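Local coordinates for protein cDNA FLJ56608, highly similar to Homo sapiens chloride channel, calcium activated, family member 1 (CLCA1), mRNA (Homo sapiens, PDB 6PYO) that probably regulates calcium-activated chloride conductance and mucus secretion as a secreted, self-cleaving metalloprotease, of which this chain is the von Willebrand factor type A domain, at residues A[9-14]-A[46-51]; A[106-111]-A[131-136]. One frame throughout, in Å; residues are numbered along the deposited sequence.

Overall arrangement
Contacts 1 and 2 are two parallel strand pairings in the central sheet of a von Willebrand type A domain, each closing a beta-alpha-beta unit. They abut where strand 8-14 of contact 1 meets strand 108-113 of contact 2; Cys-10 and Val-12 probably donate backbone hydrogen bonds across that seam, and the contact centres are about 11 Å apart. Contact 1 lies in the core, wholly buried, with apolar side chains on both faces and one carboxylate, Asp-14, at the calcium end. Contact 2 is partly buried: Ile-109, Leu-111 and Ile-134 pack inward on one face, whereas the other carries a glutamate-histidine pair.

Contact 1 (A[9-14]-A[46-51]); sequences VCLVLD and VGMVTF
Phe-51 holds CG between its backbone N and carbonyl carbon (chi1 68°), which swings the ring across to strand 9-14, while Asp-14 sets CG anti to its backbone N (chi1 -171°) and carries its carboxylate out past the rim of the ring, on the side where its CA lies. Asp-14 CA lies over one ring face, 3.7 Å from the centroid of Phe-51, in a CH-pi contact displaced toward the rim. Asp-14 CB comes to 3.3 Å from Phe-51 CZ, and the carboxylate plane is turned 37° from the ring. The Val-12 side chain crosses that of Phe-51 at about a right angle, its CG1 3.7 Å from Phe-51 CD2. On the same sheet face, Cys-10 SG touches Val-49 CG2 at 3.9 Å, beside Gly-47. On the face of Leu-11, Leu-13 and Met-48, Leu-13 CD1 leans on Met-48 SD at 3.9 Å.

The backbones pair in parallel through five hydrogen bonds. Val-49 N to Leu-11 O (2.7 Å) is nearly straight; the bond from Phe-51 N to Leu-13 O is more bent. Helix 24-39, the crossover of this beta-alpha-beta unit, packs on Leu-11 and Met-48, and helix 87-99 on Val-12 and Phe-51.

With an alanine here instead of Phe-51, Val-12 CG1 and the Asp-14 backbone would probably lose their aromatic cover, and a gap would open toward Ile-87. The Asp-14 carboxylate is gripped at both oxygens, OD1 by Ser-16 OG and OD2 by Thr-113 OG1, and lies about 4 Å from the calcium ion bound by Ser-16, Ser-18 and Thr-85 at the metal-ion-dependent adhesion site (MIDAS), where Asp-14 opens the Asp-x-Ser-x-Ser sequence. Apolar packing thus gives way at the strand end to a carboxylate beside the metal, where its negative charge probably helps balance the calcium.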
loop_
_atom_site.group_PDB
_atom_site.type_symbol
_atom_site.label_atom_id
_atom_site.label_comp_id
_atom_site.label_asym_id
_atom_site.label_seq_id
_atom_site.Cartn_x
_atom_site.Cartn_y
_atom_site.Cartn_z
ATOM N N VAL A 9 -8.714 1.197 3.452
ATOM C CA VAL A 9 -7.343 1.508 3.072
ATOM C C VAL A 9 -6.520 0.257 3.247
ATOM O O VAL A 9 -6.659 -0.434 4.252
ATOM C CB VAL A 9 -6.729 2.648 3.930
ATOM C CG1 VAL A 9 -5.431 3.164 3.302
ATOM C CG2 VAL A 9 -7.660 3.773 4.062
ATOM N N CYS A 10 -5.678 -0.037 2.266
ATOM C CA CYS A 10 -4.718 -1.113 2.355
ATOM C C CYS A 10 -3.338 -0.526 2.131
ATOM O O CYS A 10 -3.082 0.072 1.087
ATOM C CB CYS A 10 -5.002 -2.236 1.345
ATOM S SG CYS A 10 -4.113 -3.748 1.890
ATOM N N LEU A 11 -2.490 -0.633 3.137
ATOM C CA LEU A 11 -1.079 -0.365 2.956
ATOM C C LEU A 11 -0.478 -1.483 2.119
ATOM O O LEU A 11 -0.676 -2.675 2.408
ATOM C CB LEU A 11 -0.372 -0.287 4.308
ATOM C CG LEU A 11 -0.316 1.027 5.026
ATOM C CD1 LEU A 11 -1.752 1.594 4.999
ATOM C CD2 LEU A 11 0.210 0.910 6.432
ATOM N N VAL A 12 0.252 -1.104 1.084
ATOM C CA VAL A 12 0.980 -2.037 0.237
ATOM C C VAL A 12 2.439 -1.606 0.277
ATOM O O VAL A 12 2.795 -0.508 -0.182
ATOM C CB VAL A 12 0.418 -2.076 -1.183
ATOM C CG1 VAL A 12 1.190 -3.079 -2.011
ATOM C CG2 VAL A 12 -1.051 -2.478 -1.119
ATOM N N LEU A 13 3.267 -2.440 0.900
ATOM C CA LEU A 13 4.570 -2.011 1.385
ATOM C C LEU A 13 5.650 -2.832 0.687
ATOM O O LEU A 13 5.699 -4.054 0.847
ATOM C CB LEU A 13 4.652 -2.180 2.897
ATOM C CG LEU A 13 3.549 -1.462 3.674
ATOM C CD1 LEU A 13 3.696 -1.769 5.132
ATOM C CD2 LEU A 13 3.598 0.024 3.420
ATOM N N ASP A 14 6.547 -2.146 -0.001
ATOM C CA ASP A 14 7.663 -2.766 -0.711
ATOM C C ASP A 14 8.756 -3.136 0.284
ATOM O O ASP A 14 9.361 -2.251 0.907
ATOM C CB ASP A 14 8.146 -1.764 -1.750
ATOM C CG ASP A 14 9.170 -2.340 -2.713
ATOM O OD1 ASP A 14 9.841 -3.336 -2.359
ATOM O OD2 ASP A 14 9.291 -1.744 -3.804
ATOM N N VAL A 46 -8.663 -1.018 7.693
ATOM C CA VAL A 46 -7.268 -0.865 7.305
ATOM C C VAL A 46 -6.635 -2.235 7.241
ATOM O O VAL A 46 -6.686 -2.994 8.219
ATOM C CB VAL A 46 -6.478 0.043 8.281
ATOM C CG1 VAL A 46 -4.991 0.022 7.884
ATOM C CG2 VAL A 46 -7.034 1.443 8.242
ATOM N N GLY A 47 -6.005 -2.537 6.104
ATOM C CA GLY A 47 -5.277 -3.772 5.930
ATOM C C GLY A 47 -3.839 -3.465 5.563
ATOM O O GLY A 47 -3.470 -2.317 5.322
ATOM N N MET A 48 -3.021 -4.516 5.513
ATOM C CA MET A 48 -1.604 -4.307 5.281
ATOM C C MET A 48 -1.027 -5.506 4.557
ATOM O O MET A 48 -1.119 -6.657 5.031
ATOM C CB MET A 48 -0.846 -4.035 6.587
ATOM C CG MET A 48 0.678 -4.056 6.400
ATOM S SD MET A 48 1.638 -3.631 7.894
ATOM C CE MET A 48 0.410 -2.748 8.861
ATOM N N VAL A 49 -0.408 -5.207 3.423
ATOM C CA VAL A 49 0.265 -6.175 2.566
ATOM C C VAL A 49 1.707 -5.726 2.398
ATOM O O VAL A 49 1.949 -4.561 2.096
ATOM C CB VAL A 49 -0.435 -6.279 1.199
ATOM C CG1 VAL A 49 0.389 -7.076 0.207
ATOM C CG2 VAL A 49 -1.826 -6.854 1.393
ATOM N N THR A 50 2.666 -6.633 2.638
ATOM C CA THR A 50 4.035 -6.442 2.175
ATOM C C THR A 50 4.263 -7.224 0.887
ATOM O O THR A 50 3.526 -8.143 0.528
ATOM C CB THR A 50 5.076 -6.891 3.198
ATOM O OG1 THR A 50 4.710 -8.181 3.647
ATOM C CG2 THR A 50 5.151 -5.925 4.356
ATOM N N PHE A 51 5.311 -6.873 0.179
ATOM C CA PHE A 51 5.537 -7.643 -1.028
ATOM C C PHE A 51 7.020 -7.604 -1.351
ATOM O O PHE A 51 7.690 -6.589 -1.107
ATOM C CB PHE A 51 4.704 -7.149 -2.216
ATOM C CG PHE A 51 5.110 -5.800 -2.712
ATOM C CD1 PHE A 51 6.090 -5.663 -3.703
ATOM C CD2 PHE A 51 4.509 -4.660 -2.201
ATOM C CE1 PHE A 51 6.462 -4.410 -4.156
ATOM C CE2 PHE A 51 4.872 -3.404 -2.637
ATOM C CZ PHE A 51 5.841 -3.274 -3.620
#

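Contact 2 (A[106-111]-A[131-136]); sequences GSEIVL and GAIIHT
Strands 108-113 and 133-138, joined through helix 124-130, form a right-handed beta-alpha-beta unit of the Rossmann-like von Willebrand type A fold, and this contact pairs their first four residues, 108-111 with 133-136, in parallel. Backbone bonds alternate along them, among them Ile-109 N to Ile-133 O and His-135 N to Ile-109 O, both 2.8 Å. Ahead of the strands, Gly-106 N reaches Gly-131 O at 3.0 Å, approaching from above the carbonyl plane; Gly-131, with positive phi, is where the chain leaves helix 124-130.

Across the face of Glu-108 and His-135, NE2 of His-135 donates to Glu-108 OE1 at 2.7 Å, with 152° at the hydrogen. The oxygen takes the N-H on its anti lone pair and lies near the imidazole plane, whereas the carboxylate is turned steeply, 76° from the ring. Glu-108 CG stands anti to its carbonyl carbon (chi1 -64°), sending the chain alongside Ile-133, whose CD1 meets that CG at 3.9 Å. Arg-7 binds the other oxygen, OE2, in a salt bridge, and Leu-157 N hydrogen-bonds His-135 ND1, so the imidazole is held through both nitrogens.

On the buried face the CG2 methyls of Ile-109 and Ile-134 meet at 4.1 Å, and Ile-109 CD1 rests on Ala-132 CB at 4.0 Å. Helix 87-99 packs on Ile-109 through Leu-91 and Ile-98, helix 145-152 on Ile-134 through Leu-150, and strand 8-14 borders strand 108-113 on the side away from 133-138.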
loop_
_atom_site.group_PDB
_atom_site.type_symbol
_atom_site.label_atom_id
_atom_site.label_comp_id
_atom_site.label_asym_id
_atom_site.label_seq_id
_atom_site.Cartn_x
_atom_site.Cartn_y
_atom_site.Cartn_z
ATOM N N GLY A 106 -13.715 2.993 -4.775
ATOM C CA GLY A 106 -13.637 3.964 -3.710
ATOM C C GLY A 106 -12.805 3.565 -2.510
ATOM O O GLY A 106 -12.677 4.369 -1.583
ATOM N N SER A 107 -12.246 2.356 -2.483
ATOM C CA SER A 107 -11.216 2.011 -1.514
ATOM C C SER A 107 -9.880 2.629 -1.925
ATOM O O SER A 107 -9.683 3.046 -3.064
ATOM C CB SER A 107 -11.096 0.489 -1.372
ATOM O OG SER A 107 -10.455 -0.084 -2.496
ATOM N N GLU A 108 -8.979 2.737 -0.957
ATOM C CA GLU A 108 -7.668 3.320 -1.153
ATOM C C GLU A 108 -6.542 2.303 -0.915
ATOM O O GLU A 108 -6.614 1.474 -0.000
ATOM C CB GLU A 108 -7.499 4.497 -0.223
ATOM C CG GLU A 108 -8.497 5.679 -0.500
ATOM C CD GLU A 108 -8.474 6.712 0.598
ATOM O OE1 GLU A 108 -7.540 7.553 0.614
ATOM O OE2 GLU A 108 -9.363 6.660 1.496
ATOM N N ILE A 109 -5.506 2.384 -1.751
ATOM C CA ILE A 109 -4.213 1.728 -1.540
ATOM C C ILE A 109 -3.175 2.821 -1.263
ATOM O O ILE A 109 -3.155 3.860 -1.935
ATOM C CB ILE A 109 -3.825 0.885 -2.761
ATOM C CG1 ILE A 109 -4.522 -0.479 -2.739
ATOM C CG2 ILE A 109 -2.327 0.719 -2.793
ATOM C CD1 ILE A 109 -5.994 -0.419 -2.701
ATOM N N VAL A 110 -2.381 2.639 -0.218
ATOM C CA VAL A 110 -1.205 3.469 0.027
ATOM C C VAL A 110 -0.012 2.595 -0.377
ATOM O O VAL A 110 0.351 1.650 0.340
ATOM C CB VAL A 110 -1.113 3.948 1.481
ATOM C CG1 VAL A 110 0.145 4.784 1.690
ATOM C CG2 VAL A 110 -2.375 4.809 1.845
ATOM N N LEU A 111 0.584 2.904 -1.521
ATOM C CA LEU A 111 1.691 2.144 -2.107
ATOM C C LEU A 111 3.004 2.825 -1.755
ATOM O O LEU A 111 3.312 3.911 -2.271
ATOM C CB LEU A 111 1.527 2.043 -3.619
ATOM C CG LEU A 111 2.596 1.250 -4.387
ATOM C CD1 LEU A 111 2.809 -0.117 -3.731
ATOM C CD2 LEU A 111 2.146 1.110 -5.829
ATOM N N GLY A 131 -11.534 0.251 -9.419
ATOM C CA GLY A 131 -12.068 1.498 -8.919
ATOM C C GLY A 131 -11.367 2.004 -7.683
ATOM O O GLY A 131 -11.791 3.025 -7.130
ATOM N N ALA A 132 -10.334 1.294 -7.217
ATOM C CA ALA A 132 -9.533 1.732 -6.093
ATOM C C ALA A 132 -8.784 3.008 -6.454
ATOM O O ALA A 132 -8.575 3.335 -7.620
ATOM C CB ALA A 132 -8.545 0.640 -5.661
ATOM N N ILE A 133 -8.412 3.739 -5.415
ATOM C CA ILE A 133 -7.617 4.962 -5.488
ATOM C C ILE A 133 -6.230 4.577 -5.031
ATOM O O ILE A 133 -6.068 4.155 -3.883
ATOM C CB ILE A 133 -8.193 6.038 -4.553
ATOM C CG1 ILE A 133 -9.627 6.407 -4.935
ATOM C CG2 ILE A 133 -7.363 7.305 -4.493
ATOM C CD1 ILE A 133 -10.501 6.784 -3.672
ATOM N N ILE A 134 -5.227 4.695 -5.892
ATOM C CA ILE A 134 -3.871 4.326 -5.514
ATOM C C ILE A 134 -3.059 5.592 -5.223
ATOM O O ILE A 134 -2.743 6.369 -6.128
ATOM C CB ILE A 134 -3.200 3.466 -6.591
ATOM C CG1 ILE A 134 -4.015 2.199 -6.868
ATOM C CG2 ILE A 134 -1.840 3.031 -6.121
ATOM C CD1 ILE A 134 -3.787 1.608 -8.233
ATOM N N HIS A 135 -2.724 5.802 -3.951
ATOM C CA HIS A 135 -1.734 6.784 -3.525
ATOM C C HIS A 135 -0.366 6.119 -3.592
ATOM O O HIS A 135 -0.205 4.977 -3.146
ATOM C CB HIS A 135 -2.015 7.239 -2.098
ATOM C CG HIS A 135 -3.438 7.644 -1.859
ATOM N ND1 HIS A 135 -4.001 8.763 -2.443
ATOM C CD2 HIS A 135 -4.395 7.120 -1.056
ATOM C CE1 HIS A 135 -5.252 8.889 -2.034
ATOM N NE2 HIS A 135 -5.531 7.878 -1.228
ATOM N N THR A 136 0.609 6.818 -4.156
ATOM C CA THR A 136 1.971 6.312 -4.280
ATOM C C THR A 136 2.917 7.251 -3.546
ATOM O O THR A 136 2.794 8.476 -3.648
ATOM C CB THR A 136 2.377 6.151 -5.758
ATOM O OG1 THR A 136 2.296 7.413 -6.442
ATOM C CG2 THR A 136 1.469 5.167 -6.462
#